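Local coordinates for protein putative hydrolase (Chloroflexus aurantiacus J-10-fl, PDB 3CMN) that is a putative hydrolase, probably a metallopeptidase of the zincin type, largely helical and captured here as the apoenzyme, at residues E175-R178 with L179-T182; T187-F190 with E191-Y195; A336-V339 with W340-P343. All coordinates share one frame; numbering follows the deposited sequence.

Contact 1 (E175-R178 with L179-T182)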
ATOM      1  N   GLU A 175       8.124  19.839  -5.364  1.00 35.54           N
ATOM      2  CA  GLU A 175       8.974  19.312  -4.310  1.00 35.32           C
ATOM      3  C   GLU A 175       8.216  18.698  -3.140  1.00 34.82           C
ATOM      4  O   GLU A 175       8.494  17.580  -2.718  1.00 34.22           O
ATOM      5  CB  GLU A 175       9.885  20.424  -3.791  1.00 34.52           C
ATOM      6  CG  GLU A 175      10.905  20.000  -2.752  1.00 32.66           C
ATOM      7  CD  GLU A 175      12.059  19.201  -3.331  1.00 34.96           C
ATOM      8  OE1 GLU A 175      12.190  19.117  -4.576  1.00 35.41           O
ATOM      9  OE2 GLU A 175      12.853  18.657  -2.529  1.00 35.00           O
ATOM     10  N   ASP A 176       7.259  19.439  -2.605  1.00 35.99           N
ATOM     11  CA  ASP A 176       6.506  18.967  -1.449  1.00 36.65           C
ATOM     12  C   ASP A 176       5.700  17.694  -1.670  1.00 35.91           C
ATOM     13  O   ASP A 176       5.698  16.795  -0.816  1.00 35.17           O
ATOM     14  CB  ASP A 176       5.606  20.089  -0.934  1.00 37.65           C
ATOM     15  CG  ASP A 176       6.388  21.167  -0.209  1.00 40.52           C
ATOM     16  OD1 ASP A 176       7.598  21.323  -0.483  1.00 42.30           O
ATOM     17  OD2 ASP A 176       5.792  21.867   0.631  1.00 42.95           O
ATOM     18  N   PHE A 177       5.014  17.607  -2.806  1.00 34.39           N
ATOM     19  CA  PHE A 177       4.222  16.424  -3.089  1.00 34.35           C
ATOM     20  C   PHE A 177       5.085  15.173  -3.257  1.00 34.56           C
ATOM     21  O   PHE A 177       4.742  14.107  -2.758  1.00 35.70           O
ATOM     22  CB  PHE A 177       3.371  16.626  -4.332  1.00 34.18           C
ATOM     23  CG  PHE A 177       2.467  15.471  -4.630  1.00 36.11           C
ATOM     24  CD1 PHE A 177       1.657  14.922  -3.628  1.00 38.16           C
ATOM     25  CD2 PHE A 177       2.411  14.933  -5.906  1.00 37.98           C
ATOM     26  CE1 PHE A 177       0.803  13.850  -3.897  1.00 37.59           C
ATOM     27  CE2 PHE A 177       1.564  13.862  -6.192  1.00 39.21           C
ATOM     28  CZ  PHE A 177       0.755  13.319  -5.179  1.00 40.20           C
ATOM     29  N   ARG A 178       6.212  15.302  -3.946  1.00 32.72           N
ATOM     30  CA  ARG A 178       7.081  14.155  -4.147  1.00 31.23           C
ATOM     31  C   ARG A 178       7.807  13.721  -2.880  1.00 30.97           C
ATOM     32  O   ARG A 178       8.187  12.562  -2.752  1.00 31.82           O
ATOM     33  CB  ARG A 178       8.059  14.429  -5.293  1.00 29.89           C
ATOM     34  CG  ARG A 178       7.362  14.388  -6.630  1.00 28.54           C
ATOM     35  CD  ARG A 178       8.289  14.739  -7.753  1.00 31.27           C
ATOM     36  NE  ARG A 178       7.588  14.703  -9.030  1.00 31.59           N
ATOM     37  CZ  ARG A 178       6.653  15.569  -9.395  1.00 31.07           C
ATOM     38  NH1 ARG A 178       6.297  16.554  -8.581  1.00 31.98           N
ATOM     39  NH2 ARG A 178       6.076  15.445 -10.581  1.00 33.23           N
ATOM     40  N   LEU A 179       8.008  14.647  -1.947  1.00 31.68           N
ATOM     41  CA  LEU A 179       8.638  14.288  -0.686  1.00 30.82           C
ATOM     42  C   LEU A 179       7.551  13.605   0.130  1.00 30.09           C
ATOM     43  O   LEU A 179       7.812  12.659   0.863  1.00 30.62           O
ATOM     44  CB  LEU A 179       9.160  15.515   0.072  1.00 28.95           C
ATOM     45  CG  LEU A 179       9.696  15.194   1.481  1.00 29.96           C
ATOM     46  CD1 LEU A 179      10.844  14.179   1.371  1.00 26.04           C
ATOM     47  CD2 LEU A 179      10.164  16.469   2.182  1.00 30.06           C
ATOM     48  N   TRP A 180       6.326  14.091  -0.021  1.00 31.90           N
ATOM     49  CA  TRP A 180       5.181  13.532   0.676  1.00 34.53           C
ATOM     50  C   TRP A 180       5.033  12.068   0.249  1.00 35.16           C
ATOM     51  O   TRP A 180       4.834  11.182   1.078  1.00 35.64           O
ATOM     52  CB  TRP A 180       3.912  14.306   0.312  1.00 34.80           C
ATOM     53  CG  TRP A 180       2.665  13.759   0.952  1.00 37.84           C
ATOM     54  CD1 TRP A 180       2.189  14.051   2.196  1.00 38.32           C
ATOM     55  CD2 TRP A 180       1.750  12.801   0.390  1.00 39.84           C
ATOM     56  NE1 TRP A 180       1.037  13.341   2.444  1.00 39.13           N
ATOM     57  CE2 TRP A 180       0.745  12.566   1.354  1.00 40.02           C
ATOM     58  CE3 TRP A 180       1.686  12.119  -0.835  1.00 41.49           C
ATOM     59  CZ2 TRP A 180      -0.316  11.676   1.136  1.00 41.78           C
ATOM     60  CZ3 TRP A 180       0.628  11.233  -1.051  1.00 42.32           C
ATOM     61  CH2 TRP A 180      -0.357  11.022  -0.068  1.00 42.71           C
ATOM     62  N   ILE A 181       5.144  11.837  -1.054  1.00 34.43           N
ATOM     63  CA  ILE A 181       5.032  10.509  -1.638  1.00 34.37           C
ATOM     64  C   ILE A 181       6.159   9.591  -1.204  1.00 34.12           C
ATOM     65  O   ILE A 181       5.944   8.418  -0.915  1.00 35.59           O
ATOM     66  CB  ILE A 181       5.000  10.606  -3.177  1.00 35.23           C
ATOM     67  CG1 ILE A 181       3.600  11.046  -3.609  1.00 36.40           C
ATOM     68  CG2 ILE A 181       5.373   9.277  -3.814  1.00 35.97           C
ATOM     69  CD1 ILE A 181       3.486  11.349  -5.063  1.00 36.95           C
ATOM     70  N   THR A 182       7.366  10.126  -1.162  1.00 33.35           N
ATOM     71  CA  THR A 182       8.508   9.340  -0.747  1.00 32.95           C
ATOM     72  C   THR A 182       8.344   8.915   0.710  1.00 34.76           C
ATOM     73  O   THR A 182       8.603   7.769   1.063  1.00 35.26           O
ATOM     74  CB  THR A 182       9.806  10.142  -0.928  1.00 32.12           C
ATOM     75  OG1 THR A 182       9.985  10.431  -2.323  1.00 30.02           O
ATOM     76  CG2 THR A 182      10.998   9.363  -0.403  1.00 27.98           C
TER

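Contact 2 (T187-F190 with E191-Y195)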
ATOM      1  N   THR A 187       7.411   4.797   4.574  1.00 29.21           N
ATOM      2  CA  THR A 187       6.669   4.373   5.745  1.00 31.02           C
ATOM      3  C   THR A 187       6.157   2.952   5.536  1.00 31.08           C
ATOM      4  O   THR A 187       6.389   2.070   6.368  1.00 31.15           O
ATOM      5  CB  THR A 187       5.497   5.337   6.058  1.00 31.34           C
ATOM      6  OG1 THR A 187       6.026   6.630   6.365  1.00 32.10           O
ATOM      7  CG2 THR A 187       4.710   4.850   7.266  1.00 31.35           C
ATOM      8  N   HIS A 188       5.500   2.721   4.405  1.00 30.70           N
ATOM      9  CA  HIS A 188       4.975   1.397   4.112  1.00 31.50           C
ATOM     10  C   HIS A 188       6.046   0.328   3.934  1.00 30.72           C
ATOM     11  O   HIS A 188       5.802  -0.849   4.191  1.00 31.87           O
ATOM     12  CB  HIS A 188       4.057   1.460   2.896  1.00 31.59           C
ATOM     13  CG  HIS A 188       2.788   2.199   3.165  1.00 33.83           C
ATOM     14  ND1 HIS A 188       1.560   1.769   2.708  1.00 36.98           N
ATOM     15  CD2 HIS A 188       2.547   3.305   3.906  1.00 35.85           C
ATOM     16  CE1 HIS A 188       0.617   2.576   3.165  1.00 37.21           C
ATOM     17  NE2 HIS A 188       1.191   3.516   3.895  1.00 37.04           N
ATOM     18  N   ALA A 189       7.237   0.735   3.513  1.00 29.75           N
ATOM     19  CA  ALA A 189       8.325  -0.215   3.342  1.00 29.35           C
ATOM     20  C   ALA A 189       8.708  -0.723   4.728  1.00 31.12           C
ATOM     21  O   ALA A 189       9.003  -1.911   4.920  1.00 30.66           O
ATOM     22  CB  ALA A 189       9.504   0.454   2.682  1.00 28.87           C
ATOM     23  N   PHE A 190       8.706   0.196   5.689  1.00 31.69           N
ATOM     24  CA  PHE A 190       9.023  -0.138   7.068  1.00 31.94           C
ATOM     25  C   PHE A 190       7.926  -1.051   7.639  1.00 33.32           C
ATOM     26  O   PHE A 190       8.214  -2.100   8.199  1.00 33.63           O
ATOM     27  CB  PHE A 190       9.124   1.141   7.918  1.00 31.87           C
ATOM     28  CG  PHE A 190      10.522   1.719   8.006  1.00 33.26           C
ATOM     29  CD1 PHE A 190      11.090   2.391   6.923  1.00 31.43           C
ATOM     30  CD2 PHE A 190      11.276   1.570   9.171  1.00 33.81           C
ATOM     31  CE1 PHE A 190      12.385   2.901   6.992  1.00 32.89           C
ATOM     32  CE2 PHE A 190      12.587   2.080   9.257  1.00 34.76           C
ATOM     33  CZ  PHE A 190      13.141   2.745   8.166  1.00 33.97           C
ATOM     34  N   GLU A 191       6.667  -0.644   7.479  1.00 34.04           N
ATOM     35  CA  GLU A 191       5.535  -1.406   7.989  1.00 34.13           C
ATOM     36  C   GLU A 191       5.498  -2.829   7.432  1.00 35.39           C
ATOM     37  O   GLU A 191       5.104  -3.764   8.130  1.00 35.21           O
ATOM     38  CB  GLU A 191       4.220  -0.700   7.663  1.00 34.93           C
ATOM     39  CG  GLU A 191       4.108   0.712   8.221  1.00 37.41           C
ATOM     40  CD  GLU A 191       2.781   1.362   7.876  1.00 38.44           C
ATOM     41  OE1 GLU A 191       1.772   1.062   8.542  1.00 38.65           O
ATOM     42  OE2 GLU A 191       2.747   2.164   6.920  1.00 41.30           O
ATOM     43  N   PHE A 192       5.919  -2.992   6.180  1.00 36.10           N
ATOM     44  CA  PHE A 192       5.925  -4.308   5.553  1.00 36.21           C
ATOM     45  C   PHE A 192       7.206  -5.095   5.721  1.00 36.31           C
ATOM     46  O   PHE A 192       7.188  -6.321   5.603  1.00 37.76           O
ATOM     47  CB  PHE A 192       5.634  -4.207   4.046  1.00 35.96           C
ATOM     48  CG  PHE A 192       4.176  -4.069   3.714  1.00 35.64           C
ATOM     49  CD1 PHE A 192       3.608  -2.819   3.527  1.00 34.92           C
ATOM     50  CD2 PHE A 192       3.364  -5.194   3.618  1.00 37.08           C
ATOM     51  CE1 PHE A 192       2.261  -2.681   3.252  1.00 33.02           C
ATOM     52  CE2 PHE A 192       2.002  -5.069   3.339  1.00 37.19           C
ATOM     53  CZ  PHE A 192       1.452  -3.806   3.157  1.00 34.46           C
ATOM     54  N   GLU A 193       8.312  -4.412   5.998  1.00 36.70           N
ATOM     55  CA  GLU A 193       9.596  -5.095   6.111  1.00 38.10           C
ATOM     56  C   GLU A 193      10.363  -4.966   7.422  1.00 37.11           C
ATOM     57  O   GLU A 193      11.207  -5.805   7.718  1.00 36.96           O
ATOM     58  CB  GLU A 193      10.490  -4.659   4.946  1.00 41.88           C
ATOM     59  CG  GLU A 193       9.811  -4.833   3.589  1.00 48.31           C
ATOM     60  CD  GLU A 193      10.511  -4.081   2.466  1.00 52.64           C
ATOM     61  OE1 GLU A 193      10.725  -2.862   2.620  1.00 54.59           O
ATOM     62  OE2 GLU A 193      10.841  -4.702   1.431  1.00 55.07           O
ATOM     63  N   ALA A 194      10.089  -3.930   8.210  1.00 37.42           N
ATOM     64  CA  ALA A 194      10.806  -3.753   9.473  1.00 37.53           C
ATOM     65  C   ALA A 194      10.385  -4.797  10.521  1.00 37.13           C
ATOM     66  O   ALA A 194      11.119  -5.059  11.466  1.00 37.74           O
ATOM     67  CB  ALA A 194      10.588  -2.331  10.006  1.00 36.28           C
ATOM     68  N   TYR A 195       9.199  -5.379  10.353  1.00 37.01           N
ATOM     69  CA  TYR A 195       8.691  -6.407  11.253  1.00 36.07           C
ATOM     70  C   TYR A 195       8.533  -7.631  10.370  1.00 36.34           C
ATOM     71  O   TYR A 195       7.583  -7.735   9.616  1.00 36.32           O
ATOM     72  CB  TYR A 195       7.343  -5.977  11.826  1.00 36.94           C
ATOM     73  CG  TYR A 195       7.333  -4.521  12.228  1.00 37.99           C
ATOM     74  CD1 TYR A 195       6.748  -3.560  11.407  1.00 39.05           C
ATOM     75  CD2 TYR A 195       7.994  -4.088  13.382  1.00 38.42           C
ATOM     76  CE1 TYR A 195       6.824  -2.202  11.716  1.00 39.12           C
ATOM     77  CE2 TYR A 195       8.081  -2.732  13.703  1.00 38.94           C
ATOM     78  CZ  TYR A 195       7.493  -1.791  12.858  1.00 41.44           C
ATOM     79  OH  TYR A 195       7.578  -0.439  13.144  1.00 42.42           O
TER

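Contact 3 (A336-V339 with W340-P343)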
ATOM      1  N   ALA A 336       1.615   2.429  21.623  1.00 36.38           N
ATOM      2  CA  ALA A 336       1.002   2.131  20.331  1.00 36.70           C
ATOM      3  C   ALA A 336       1.894   1.271  19.418  1.00 36.49           C
ATOM      4  O   ALA A 336       1.391   0.572  18.540  1.00 36.80           O
ATOM      5  CB  ALA A 336       0.644   3.432  19.622  1.00 35.79           C
ATOM      6  N   SER A 337       3.209   1.328  19.616  1.00 36.21           N
ATOM      7  CA  SER A 337       4.125   0.542  18.798  1.00 35.61           C
ATOM      8  C   SER A 337       4.034  -0.954  19.111  1.00 35.33           C
ATOM      9  O   SER A 337       4.585  -1.784  18.385  1.00 35.82           O
ATOM     10  CB  SER A 337       5.567   1.005  19.003  1.00 35.66           C
ATOM     11  OG  SER A 337       6.077   0.549  20.242  1.00 37.73           O
ATOM     12  N   ARG A 338       3.337  -1.292  20.190  1.00 34.78           N
ATOM     13  CA  ARG A 338       3.179  -2.685  20.589  1.00 34.53           C
ATOM     14  C   ARG A 338       2.398  -3.494  19.557  1.00 34.14           C
ATOM     15  O   ARG A 338       2.476  -4.726  19.522  1.00 32.64           O
ATOM     16  CB  ARG A 338       2.474  -2.770  21.939  1.00 35.30           C
ATOM     17  CG  ARG A 338       3.334  -2.338  23.095  1.00 36.55           C
ATOM     18  CD  ARG A 338       2.547  -2.475  24.361  1.00 38.11           C
ATOM     19  NE  ARG A 338       3.295  -2.024  25.520  1.00 39.40           N
ATOM     20  CZ  ARG A 338       2.839  -2.116  26.764  1.00 39.84           C
ATOM     21  NH1 ARG A 338       1.643  -2.647  26.987  1.00 42.11           N
ATOM     22  NH2 ARG A 338       3.572  -1.672  27.777  1.00 39.28           N
ATOM     23  N   VAL A 339       1.644  -2.797  18.718  1.00 32.64           N
ATOM     24  CA  VAL A 339       0.865  -3.465  17.689  1.00 31.72           C
ATOM     25  C   VAL A 339       1.798  -4.196  16.696  1.00 31.92           C
ATOM     26  O   VAL A 339       1.364  -5.106  16.001  1.00 30.33           O
ATOM     27  CB  VAL A 339      -0.037  -2.427  16.943  1.00 31.77           C
ATOM     28  CG1 VAL A 339       0.796  -1.583  15.955  1.00 30.66           C
ATOM     29  CG2 VAL A 339      -1.180  -3.131  16.257  1.00 31.76           C
ATOM     30  N   TRP A 340       3.079  -3.805  16.667  1.00 31.47           N
ATOM     31  CA  TRP A 340       4.087  -4.383  15.757  1.00 32.25           C
ATOM     32  C   TRP A 340       4.912  -5.544  16.325  1.00 32.07           C
ATOM     33  O   TRP A 340       5.841  -6.024  15.670  1.00 30.59           O
ATOM     34  CB  TRP A 340       5.091  -3.304  15.302  1.00 32.00           C
ATOM     35  CG  TRP A 340       4.512  -2.198  14.481  1.00 31.13           C
ATOM     36  CD1 TRP A 340       4.509  -0.863  14.788  1.00 30.74           C
ATOM     37  CD2 TRP A 340       3.829  -2.322  13.223  1.00 31.94           C
ATOM     38  NE1 TRP A 340       3.862  -0.152  13.804  1.00 31.90           N
ATOM     39  CE2 TRP A 340       3.433  -1.021  12.833  1.00 30.92           C
ATOM     40  CE3 TRP A 340       3.508  -3.407  12.388  1.00 30.55           C
ATOM     41  CZ2 TRP A 340       2.732  -0.772  11.649  1.00 30.25           C
ATOM     42  CZ3 TRP A 340       2.810  -3.159  11.208  1.00 30.81           C
ATOM     43  CH2 TRP A 340       2.427  -1.849  10.851  1.00 30.21           C
ATOM     44  N   GLU A 341       4.607  -5.976  17.542  1.00 31.90           N
ATOM     45  CA  GLU A 341       5.364  -7.063  18.150  1.00 32.22           C
ATOM     46  C   GLU A 341       4.979  -8.432  17.632  1.00 31.88           C
ATOM     47  O   GLU A 341       5.816  -9.324  17.569  1.00 31.66           O
ATOM     48  CB  GLU A 341       5.203  -7.038  19.666  1.00 33.73           C
ATOM     49  CG  GLU A 341       5.754  -5.780  20.304  1.00 38.16           C
ATOM     50  CD  GLU A 341       5.473  -5.695  21.788  1.00 40.85           C
ATOM     51  OE1 GLU A 341       4.289  -5.725  22.174  1.00 42.32           O
ATOM     52  OE2 GLU A 341       6.438  -5.594  22.571  1.00 45.59           O
ATOM     53  N   ARG A 342       3.714  -8.587  17.244  1.00 31.42           N
ATOM     54  CA  ARG A 342       3.201  -9.865  16.765  1.00 30.59           C
ATOM     55  C   ARG A 342       1.796  -9.706  16.163  1.00 29.96           C
ATOM     56  O   ARG A 342       1.108  -8.720  16.429  1.00 29.42           O
ATOM     57  CB  ARG A 342       3.157 -10.852  17.943  1.00 30.88           C
ATOM     58  CG  ARG A 342       2.168 -10.469  19.058  1.00 31.25           C
ATOM     59  CD  ARG A 342       2.285 -11.371  20.312  1.00 31.84           C
ATOM     60  NE  ARG A 342       3.599 -11.267  20.946  1.00 29.35           N
ATOM     61  CZ  ARG A 342       4.659 -12.010  20.628  1.00 29.93           C
ATOM     62  NH1 ARG A 342       4.571 -12.937  19.686  1.00 28.21           N
ATOM     63  NH2 ARG A 342       5.827 -11.793  21.227  1.00 28.04           N
ATOM     64  N   PRO A 343       1.350 -10.682  15.350  1.00 29.22           N
ATOM     65  CA  PRO A 343       0.020 -10.608  14.733  1.00 30.09           C
ATOM     66  C   PRO A 343      -1.079 -10.486  15.773  1.00 31.72           C
ATOM     67  O   PRO A 343      -2.093  -9.817  15.559  1.00 33.30           O
ATOM     68  CB  PRO A 343      -0.083 -11.922  13.957  1.00 29.34           C
ATOM     69  CG  PRO A 343       1.332 -12.195  13.562  1.00 27.75           C
ATOM     70  CD  PRO A 343       2.101 -11.841  14.834  1.00 28.65           C
TER

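Contact 1 (E175-R178 with L179-T182)
The phenyl ring of F177 carries I181 over one face and lies beside the indole of W180. I181 sends CD1 onto the ring: the methyl sits 3.6 Å from the ring centroid and 23° off its normal, a CH-pi contact displaced toward the CE2–CZ side of the ring. With its CG1 beside the backbone N (chi1 -78°) and the chain then extended, I181 carries this methyl back along the helix to the residue one turn earlier. W180 meets the same phenyl differently. The two planes are only 15° from parallel, yet they are slid so far apart, with centroids 5.7 Å from each other, that overlap is slight and the touch is made mainly by W180 CE3 against F177 CE1 at 3.6 Å. These are i to i+3 and i to i+4 contacts along helix 174-193, which further on carries the HExxH sequence expected of a zincin; W180 also meets the ring of H184 in that sequence, and its NE1 is hydrogen-bonded to E287. Were F177 cut back to an alanine, the I181 methyl would be likely to lose the ring it rests on and a gap to open beside W180, toward V166 and Q167 of helix 160-169. The backbone repeats the helical pattern, I181 N bonding to F177 O at 2.9 Å. One turn is reinforced: R178 O accepts both T182 OG1, at 2.8 Å, and T182 N, the latter from above the carbonyl plane. R178 itself stretches out to a salt bridge with E160.

Contact 2 (T187-F190 with E191-Y195)
T187 and H188 both approach the carboxylate of E191, one turn further along the C-terminal half of helix 174-193, without a hydrogen bond among these side chains. H188 and E191 run side by side in the same direction, the imidazole and carboxylate planes 86° apart, and OE2 of E191 comes 3.2 Å from H188 CD2, a carbon. The same oxygen lies 3.3 Å from the T187 methyl CG2. That methyl stands opposite the backbone N on its torsion, while OG1 (chi1 -63°) turns back to the carbonyl of L183.

Backbone bonds hold the turns together. E191 N gives a nearly straight bond to T187 O, 2.9 Å long at 167° and in the carbonyl plane, and F192 N bonds to H188 O. The edge of the F192 ring is turned to that same carbonyl, with F192 CD1 3.0 Å from H188 O. Toward the end of the helix the pattern becomes less regular: E193 N has weak bonds to both A189 O and F190 O, and A194 N donates to F190 O.

Apolar and aromatic contacts are fewer. F190 CD2 meets A194 CB at 4.0 Å, and the Y195 ring has A194 CB over its centre.

E193 reaches with an extended chain toward A189, OE1 lying 3.5 Å from A189 CB, while its OE2 pairs with R199. H188 is the second histidine of an HExxH sequence, the usual zinc-binding signature of zincins, but no metal is bound to it here. E191 OE2 faces a carbon of that ring, CD2, and not a nitrogen, so the carboxylate lies beside the imidazole without holding it by a hydrogen bond.

Contact 3 (A336-V339 with W340-P343)
V339 lays CG1 over the pyrrole ring of W340, its neighbour in the chain, within a short 3-10 turn that follows helix 333-336 in this mostly helical zincin-like protein. The methyl stands 3.9 Å from the centroid of the five-membered ring and only 5° off the normal, a CH-pi contact. V339 and W340 lie side by side and point the same way. A valine chi1 of 76° puts CG1 between the backbone N and the carbonyl carbon, which brings it over the indole.

This is the closely packed part. V339 also touches L263 and Y267 of helix 248-279 and W358 of helix 355-363. The indole of W340 stacks on Y195 and meets Y267 edge-to-face, while the backbone carbonyl of W340 accepts a hydrogen bond from W197 NE1, so the turn is fastened to the helical body through its aromatic side.

The backbone follows the i to i+3 pattern of a 3-10 turn. W340 N bonds to S337 O at 3.1 Å, and E341 N bonds to R338 O at 3.2 Å; each donor lies well above the plane of the carbonyl it reaches. R338 O is shared with N345, and S337 OG is hydrogen-bonded to Q334 O.

The other side is looser. R338 and the exposed E341 run alongside each other in the same direction, their guanidinium and carboxylate planes 22° apart, but they form no salt bridge. The nearest charged atoms, R338 NE and E341 OE1, are 5.1 Å apart. The contact is made instead through the carbon chain of the arginine, where E341 OE1 rests 3.5 Å from R338 CB.

How the contacts relate
Contacts 1 and 2 lie in series on helix 174-193, their centres about 18 Å apart and their nearest atoms about 5 Å apart, so they do not touch. Of the HExxH sequence, the probable zinc site, H184 and E185 lie between them and H188 in contact 2; I181 of contact 1 touches this sequence. Contact 3, about 12 Å from contact 2 between centres, comes from a distant part of the chain and packs against the residues that lead out of that helix, with Y195 CE1 3.4 Å from W340 CD2. E191 OE1 also approaches W340 CZ2, at 3.7 Å. Contact 1 stays about 28 Å from contact 3 between centres.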